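Local coordinates for protein extracellular PQQ-dependent sugar dehydrogenase (Coprinopsis cinerea, PDB 6JT6) that carries heme b in its cytochrome domain and probably passes electrons from sugar oxidation at the PQQ-containing catalytic domain to an outside acceptor, at residues 10-15 with 113-118; 19-22 with 27-30. All coordinates share one frame; numbering follows the deposited sequence.

Contact 1 of 2, residues 10-15 with 113-118; sequences SITGVT and IQRIVY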
ATOM      1  N   SER A  10       4.753  -3.084 -15.815  1.00 17.68           N
ATOM      2  CA  SER A  10       5.111  -2.543 -17.119  1.00 20.18           C
ATOM      3  C   SER A  10       5.339  -1.020 -17.095  1.00 19.23           C
ATOM      4  O   SER A  10       6.125  -0.499 -17.892  1.00 19.14           O
ATOM      5  CB  SER A  10       4.024  -2.937 -18.146  1.00 23.81           C
ATOM      6  OG  SER A  10       4.135  -2.159 -19.318  1.00 31.68           O
ATOM      7  N   ILE A  11       4.693  -0.297 -16.167  1.00 17.88           N
ATOM      8  CA  ILE A  11       4.887   1.163 -16.113  1.00 17.18           C
ATOM      9  C   ILE A  11       6.316   1.577 -15.716  1.00 16.88           C
ATOM     10  O   ILE A  11       6.869   2.544 -16.259  1.00 17.64           O
ATOM     11  CB  ILE A  11       3.780   1.855 -15.277  1.00 17.72           C
ATOM     12  CG1 ILE A  11       2.411   1.601 -15.967  1.00 19.13           C
ATOM     13  CG2 ILE A  11       4.094   3.347 -15.078  1.00 16.32           C
ATOM     14  CD1 ILE A  11       1.153   1.978 -15.186  1.00 19.98           C
ATOM     15  N   THR A  12       6.941   0.809 -14.823  1.00 15.97           N
ATOM     16  CA  THR A  12       8.223   1.222 -14.228  1.00 16.11           C
ATOM     17  C   THR A  12       9.372   0.254 -14.475  1.00 16.33           C
ATOM     18  O   THR A  12      10.522   0.605 -14.222  1.00 16.67           O
ATOM     19  CB  THR A  12       8.089   1.375 -12.691  1.00 15.77           C
ATOM     20  OG1 THR A  12       7.739   0.104 -12.111  1.00 15.48           O
ATOM     21  CG2 THR A  12       7.008   2.398 -12.347  1.00 15.63           C
ATOM     22  N   GLY A  13       9.067  -0.955 -14.943  1.00 16.46           N
ATOM     23  CA  GLY A  13      10.097  -2.004 -15.087  1.00 17.11           C
ATOM     24  C   GLY A  13      10.466  -2.706 -13.792  1.00 17.60           C
ATOM     25  O   GLY A  13      11.338  -3.592 -13.782  1.00 17.34           O
ATOM     26  N   VAL A  14       9.788  -2.378 -12.684  1.00 16.96           N
ATOM     27  CA  VAL A  14      10.089  -3.100 -11.447  1.00 15.92           C
ATOM     28  C   VAL A  14       9.122  -4.286 -11.274  1.00 15.97           C
ATOM     29  O   VAL A  14       8.101  -4.345 -11.933  1.00 16.84           O
ATOM     30  CB  VAL A  14      10.152  -2.180 -10.175  1.00 16.52           C
ATOM     31  CG1 VAL A  14      10.819  -0.814 -10.445  1.00 14.92           C
ATOM     32  CG2 VAL A  14       8.801  -2.020  -9.542  1.00 15.99           C
ATOM     33  N   THR A  15       9.441  -5.222 -10.386  1.00 15.64           N
ATOM     34  CA  THR A  15       8.573  -6.345 -10.138  1.00 17.84           C
ATOM     35  C   THR A  15       8.054  -6.244  -8.708  1.00 17.99           C
ATOM     36  O   THR A  15       8.812  -5.872  -7.791  1.00 18.40           O
ATOM     37  CB  THR A  15       9.281  -7.713 -10.353  1.00 20.40           C
ATOM     38  OG1 THR A  15      10.339  -7.835  -9.383  1.00 26.32           O
ATOM     39  CG2 THR A  15       9.827  -7.812 -11.748  1.00 17.75           C
ATOM     40  N   ILE A 113      -6.531   4.517 -14.850  1.00 19.31           N
ATOM     41  CA  ILE A 113      -6.160   3.995 -13.546  1.00 18.34           C
ATOM     42  C   ILE A 113      -5.772   5.126 -12.616  1.00 16.64           C
ATOM     43  O   ILE A 113      -5.434   6.222 -13.069  1.00 15.98           O
ATOM     44  CB  ILE A 113      -5.035   2.914 -13.616  1.00 19.88           C
ATOM     45  CG1 ILE A 113      -3.741   3.435 -14.275  1.00 21.20           C
ATOM     46  CG2 ILE A 113      -5.559   1.686 -14.343  1.00 20.87           C
ATOM     47  CD1 ILE A 113      -2.481   2.664 -13.908  1.00 24.49           C
ATOM     48  N   GLN A 114      -5.867   4.867 -11.315  1.00 15.64           N
ATOM     49  CA  GLN A 114      -5.092   5.631 -10.323  1.00 15.02           C
ATOM     50  C   GLN A 114      -4.003   4.732  -9.688  1.00 14.36           C
ATOM     51  O   GLN A 114      -4.194   3.514  -9.510  1.00 13.51           O
ATOM     52  CB  GLN A 114      -5.978   6.267  -9.262  1.00 14.62           C
ATOM     53  CG  GLN A 114      -6.748   5.267  -8.411  1.00 16.33           C
ATOM     54  CD  GLN A 114      -7.661   5.958  -7.441  1.00 17.11           C
ATOM     55  OE1 GLN A 114      -7.211   6.448  -6.398  1.00 17.97           O
ATOM     56  NE2 GLN A 114      -8.968   5.993  -7.762  1.00 17.13           N
ATOM     57  N   ARG A 115      -2.873   5.342  -9.345  1.00 13.33           N
ATOM     58  CA  ARG A 115      -1.781   4.621  -8.697  1.00 13.74           C
ATOM     59  C   ARG A 115      -1.239   5.400  -7.522  1.00 13.19           C
ATOM     60  O   ARG A 115      -1.055   6.633  -7.612  1.00 13.07           O
ATOM     61  CB  ARG A 115      -0.644   4.421  -9.683  1.00 14.99           C
ATOM     62  CG  ARG A 115      -0.690   3.120 -10.416  1.00 16.09           C
ATOM     63  CD  ARG A 115       0.352   3.187 -11.507  1.00 16.44           C
ATOM     64  NE  ARG A 115       1.763   3.022 -11.116  1.00 15.81           N
ATOM     65  CZ  ARG A 115       2.453   1.884 -11.290  1.00 15.81           C
ATOM     66  NH1 ARG A 115       1.835   0.781 -11.733  1.00 14.95           N
ATOM     67  NH2 ARG A 115       3.735   1.834 -11.015  1.00 14.00           N
ATOM     68  N   ILE A 116      -1.003   4.708  -6.404  1.00 12.55           N
ATOM     69  CA  ILE A 116      -0.267   5.371  -5.307  1.00 12.00           C
ATOM     70  C   ILE A 116       0.891   4.458  -4.951  1.00 11.76           C
ATOM     71  O   ILE A 116       0.677   3.370  -4.396  1.00 10.91           O
ATOM     72  CB  ILE A 116      -1.123   5.712  -4.034  1.00 12.33           C
ATOM     73  CG1 ILE A 116      -2.375   6.510  -4.374  1.00 11.75           C
ATOM     74  CG2 ILE A 116      -0.292   6.520  -3.021  1.00 12.18           C
ATOM     75  CD1 ILE A 116      -3.585   5.640  -4.538  1.00 12.07           C
ATOM     76  N   VAL A 117       2.107   4.908  -5.265  1.00 11.26           N
ATOM     77  CA  VAL A 117       3.287   4.104  -5.027  1.00 11.35           C
ATOM     78  C   VAL A 117       3.988   4.762  -3.841  1.00 11.92           C
ATOM     79  O   VAL A 117       4.171   5.980  -3.813  1.00 11.13           O
ATOM     80  CB  VAL A 117       4.232   4.107  -6.252  1.00 11.32           C
ATOM     81  CG1 VAL A 117       5.412   3.139  -6.033  1.00 11.52           C
ATOM     82  CG2 VAL A 117       3.457   3.806  -7.529  1.00 11.12           C
ATOM     83  N   TYR A 118       4.370   3.970  -2.847  1.00 12.75           N
ATOM     84  CA  TYR A 118       4.830   4.592  -1.620  1.00 12.76           C
ATOM     85  C   TYR A 118       5.966   3.804  -0.975  1.00 13.61           C
ATOM     86  O   TYR A 118       6.091   2.586  -1.173  1.00 13.30           O
ATOM     87  CB  TYR A 118       3.642   4.804  -0.637  1.00 13.70           C
ATOM     88  CG  TYR A 118       2.988   3.506  -0.211  1.00 13.53           C
ATOM     89  CD1 TYR A 118       3.463   2.785   0.909  1.00 13.80           C
ATOM     90  CD2 TYR A 118       1.890   2.976  -0.929  1.00 13.84           C
ATOM     91  CE1 TYR A 118       2.877   1.585   1.270  1.00 13.34           C
ATOM     92  CE2 TYR A 118       1.282   1.786  -0.552  1.00 13.52           C
ATOM     93  CZ  TYR A 118       1.790   1.083   0.543  1.00 13.97           C
ATOM     94  OH  TYR A 118       1.197  -0.116   0.953  1.00 13.44           O
TER

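Contact 2 of 2, residues 19-22 with 27-30; sequences FYQQ and SWGY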
ATOM      1  N   PHE A  19      -1.182  -8.699  -5.433  1.00 17.38           N
ATOM      2  CA  PHE A  19      -2.485  -9.307  -5.184  1.00 17.36           C
ATOM      3  C   PHE A  19      -3.438  -8.504  -6.031  1.00 17.97           C
ATOM      4  O   PHE A  19      -3.573  -7.278  -5.852  1.00 15.72           O
ATOM      5  CB  PHE A  19      -2.908  -9.198  -3.687  1.00 17.15           C
ATOM      6  CG  PHE A  19      -4.340  -9.669  -3.403  1.00 17.37           C
ATOM      7  CD1 PHE A  19      -4.654 -11.037  -3.350  1.00 18.65           C
ATOM      8  CD2 PHE A  19      -5.363  -8.754  -3.199  1.00 18.50           C
ATOM      9  CE1 PHE A  19      -5.965 -11.478  -3.102  1.00 19.33           C
ATOM     10  CE2 PHE A  19      -6.675  -9.169  -2.935  1.00 19.22           C
ATOM     11  CZ  PHE A  19      -6.979 -10.542  -2.889  1.00 20.64           C
ATOM     12  N   TYR A  20      -4.087  -9.202  -6.957  1.00 20.30           N
ATOM     13  CA  TYR A  20      -5.071  -8.600  -7.842  1.00 21.46           C
ATOM     14  C   TYR A  20      -6.451  -9.059  -7.348  1.00 21.99           C
ATOM     15  O   TYR A  20      -6.670 -10.239  -7.121  1.00 20.02           O
ATOM     16  CB  TYR A  20      -4.830  -8.987  -9.314  1.00 22.15           C
ATOM     17  CG  TYR A  20      -6.007  -8.621 -10.185  1.00 25.24           C
ATOM     18  CD1 TYR A  20      -6.213  -7.300 -10.582  1.00 25.99           C
ATOM     19  CD2 TYR A  20      -6.941  -9.591 -10.584  1.00 27.59           C
ATOM     20  CE1 TYR A  20      -7.302  -6.951 -11.354  1.00 27.22           C
ATOM     21  CE2 TYR A  20      -8.036  -9.248 -11.365  1.00 28.30           C
ATOM     22  CZ  TYR A  20      -8.213  -7.928 -11.734  1.00 29.05           C
ATOM     23  OH  TYR A  20      -9.294  -7.567 -12.506  1.00 33.16           O
ATOM     24  N   GLN A  21      -7.359  -8.110  -7.151  1.00 22.35           N
ATOM     25  CA  GLN A  21      -8.689  -8.441  -6.634  1.00 23.51           C
ATOM     26  C   GLN A  21      -9.704  -8.239  -7.771  1.00 24.14           C
ATOM     27  O   GLN A  21      -9.922  -7.120  -8.230  1.00 23.86           O
ATOM     28  CB  GLN A  21      -8.997  -7.608  -5.378  1.00 21.68           C
ATOM     29  CG  GLN A  21      -9.967  -8.247  -4.404  1.00 21.22           C
ATOM     30  CD  GLN A  21     -11.374  -8.376  -4.958  1.00 21.94           C
ATOM     31  OE1 GLN A  21     -11.845  -7.515  -5.708  1.00 22.04           O
ATOM     32  NE2 GLN A  21     -12.049  -9.460  -4.609  1.00 22.86           N
ATOM     33  N   GLN A  22     -10.289  -9.345  -8.227  1.00 27.86           N
ATOM     34  CA  GLN A  22     -11.186  -9.406  -9.417  1.00 32.65           C
ATOM     35  C   GLN A  22     -12.474  -8.548  -9.355  1.00 31.37           C
ATOM     36  O   GLN A  22     -12.863  -7.988 -10.367  1.00 30.34           O
ATOM     37  CB  GLN A  22     -11.548 -10.877  -9.769  1.00 35.78           C
ATOM     38  CG  GLN A  22     -12.358 -11.594  -8.674  1.00 42.18           C
ATOM     39  CD  GLN A  22     -12.710 -13.053  -8.963  1.00 46.89           C
ATOM     40  OE1 GLN A  22     -12.776 -13.491 -10.122  1.00 52.49           O
ATOM     41  NE2 GLN A  22     -12.961 -13.812  -7.893  1.00 46.62           N
ATOM     42  N   SER A  27      -5.299  -3.567  -7.463  1.00 15.43           N
ATOM     43  CA  SER A  27      -4.104  -4.356  -7.135  1.00 15.07           C
ATOM     44  C   SER A  27      -3.370  -3.802  -5.927  1.00 13.90           C
ATOM     45  O   SER A  27      -3.295  -2.567  -5.736  1.00 13.37           O
ATOM     46  CB  SER A  27      -3.095  -4.275  -8.287  1.00 16.42           C
ATOM     47  OG  SER A  27      -3.671  -4.587  -9.506  1.00 20.12           O
ATOM     48  N   TRP A  28      -2.793  -4.699  -5.146  1.00 12.97           N
ATOM     49  CA  TRP A  28      -1.953  -4.317  -3.977  1.00 12.60           C
ATOM     50  C   TRP A  28      -0.601  -4.949  -4.211  1.00 12.85           C
ATOM     51  O   TRP A  28      -0.511  -6.165  -4.245  1.00 13.51           O
ATOM     52  CB  TRP A  28      -2.578  -4.838  -2.675  1.00 11.63           C
ATOM     53  CG  TRP A  28      -3.803  -4.053  -2.255  1.00 11.54           C
ATOM     54  CD1 TRP A  28      -3.870  -3.077  -1.288  1.00 11.06           C
ATOM     55  CD2 TRP A  28      -5.139  -4.185  -2.788  1.00 11.63           C
ATOM     56  NE1 TRP A  28      -5.175  -2.601  -1.182  1.00 11.43           N
ATOM     57  CE2 TRP A  28      -5.968  -3.265  -2.085  1.00 11.17           C
ATOM     58  CE3 TRP A  28      -5.722  -5.008  -3.778  1.00 11.31           C
ATOM     59  CZ2 TRP A  28      -7.331  -3.111  -2.367  1.00 11.11           C
ATOM     60  CZ3 TRP A  28      -7.099  -4.845  -4.059  1.00 11.44           C
ATOM     61  CH2 TRP A  28      -7.883  -3.906  -3.337  1.00 11.39           C
ATOM     62  N   GLY A  29       0.443  -4.136  -4.411  1.00 13.12           N
ATOM     63  CA  GLY A  29       1.787  -4.644  -4.679  1.00 12.79           C
ATOM     64  C   GLY A  29       2.728  -4.290  -3.544  1.00 13.57           C
ATOM     65  O   GLY A  29       2.527  -3.265  -2.889  1.00 14.44           O
ATOM     66  N   TYR A  30       3.715  -5.154  -3.270  1.00 12.65           N
ATOM     67  CA  TYR A  30       4.719  -4.905  -2.242  1.00 12.51           C
ATOM     68  C   TYR A  30       6.075  -5.377  -2.687  1.00 12.40           C
ATOM     69  O   TYR A  30       6.187  -6.375  -3.372  1.00 11.60           O
ATOM     70  CB  TYR A  30       4.378  -5.600  -0.905  1.00 13.38           C
ATOM     71  CG  TYR A  30       3.021  -5.225  -0.399  1.00 14.60           C
ATOM     72  CD1 TYR A  30       2.850  -4.086   0.409  1.00 15.44           C
ATOM     73  CD2 TYR A  30       1.879  -5.976  -0.780  1.00 14.74           C
ATOM     74  CE1 TYR A  30       1.583  -3.719   0.858  1.00 15.95           C
ATOM     75  CE2 TYR A  30       0.617  -5.628  -0.325  1.00 14.75           C
ATOM     76  CZ  TYR A  30       0.480  -4.499   0.476  1.00 15.94           C
ATOM     77  OH  TYR A  30      -0.764  -4.113   0.920  1.00 16.66           O
TER

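Contact 1 of 2, residues 10-15 with 113-118
Ile11 lays its terminal methyl over one face of the Arg115 guanidinium, CD1 standing 3.7 Å from NH1. The two side chains run past each other in opposite directions, which also brings Ile11 CD1 to 4.0 Å from CD of Arg115, so the methyl covers part of the aliphatic stem as well as the charged end. Ile11 CD1 also meets Ile113 tip to tip, 3.9 Å from its CD1. Thr12 adds its methyl from an oblique direction, CG2 lying 3.6 Å from Arg115 NH2. The backbones stay well apart, Ile11 CA and Arg115 CA being 10.6 Å from each other, and side chains alone span the gap. Here the loop that leads from strand 5-8 into strand 15-21 folds over a sheet of the beta-sandwich cytochrome domain, as in cellobiose dehydrogenase, and strand 113-121 supplies the arginine. Arg115 is bent at chi3 (76°), which turns the guanidinium aside from the line of its stem. Around that group, NH2 forms a salt bridge with Asp9, NH1 a hydrogen bond with Gln49, and NE another with the backbone oxygen of Ser106; all three nitrogens are held, which fixes the rotation of the plane. Asp9 also bonds to Thr12 OG1, linking loop and arginine through one carboxylate. With chi1 at 62°, Thr12 directs OG1 back to its own loop, where it accepts from Val14 N at 3.3 Å in an ST turn, while CG2 is left to face Arg115.

Contact 2 of 2, residues 19-22 with 27-30
Phe19 and Trp28 form an antiparallel hydrogen-bonded pair where the axes of 19-21 and 27-30 approach to 4.8 Å, their directions 173° apart. Phe19 N lies 2.9 Å from Trp28 O, and Trp28 N 2.8 Å from Phe19 O. Ser27 CA also approaches Phe19 O, at 3.2 Å, in a CA-H...O contact. On one face of the hairpin the Phe19 and Trp28 side chains run alongside each other in the same direction. Trp28 CE3 meets the edge of the phenyl ring, 3.8 Å from Phe19 CD2. Farther out on the indole, Trp28 CZ3 is touched obliquely by Gln21 CB at 3.6 Å. Gln21 then bends at chi2 (-67°), leading its amide away to Thr24 and Asp23 in the turn. The other face carries the non-hydrogen-bonded pair Tyr20 and Ser27, where Ser27 OG sits at the edge of the tyrosine ring, 3.9 Å from Tyr20 CD1, and Tyr20 OH bonds to Asp25. Trp28 NE1 bonds to the backbone oxygen of Gly58, and the Trp28 side chain lies about 7 Å from the heme. Beyond the hairpin, strand 43-51 continues the sheet past strand 26-33, while Tyr170 of strand 166-173 stacks on Phe19 and Trp143 of strand 138-146 meets both Phe19 and Trp28, packing the second sheet against this one.

The centres of the two contacts lie 12 Å apart within the cytochrome domain, and both belong to the mixed sheet, contact 1 through its strand 113-121. Along the chain, both segments of contact 2 fall between the two of contact 1: 10-15 leads into strand 15-21, the hairpin follows, and 113-118 comes much later. Strand 43-51 joins them laterally, pairing with strand 26-33 of contact 2 and with strand 113-121 of contact 1. They also touch directly, Tyr118 OH packing 3.6 Å from Tyr30 CE1. Contact 1 thus ties a peripheral loop to the sheet, whereas contact 2 builds part of the inter-sheet core near the heme.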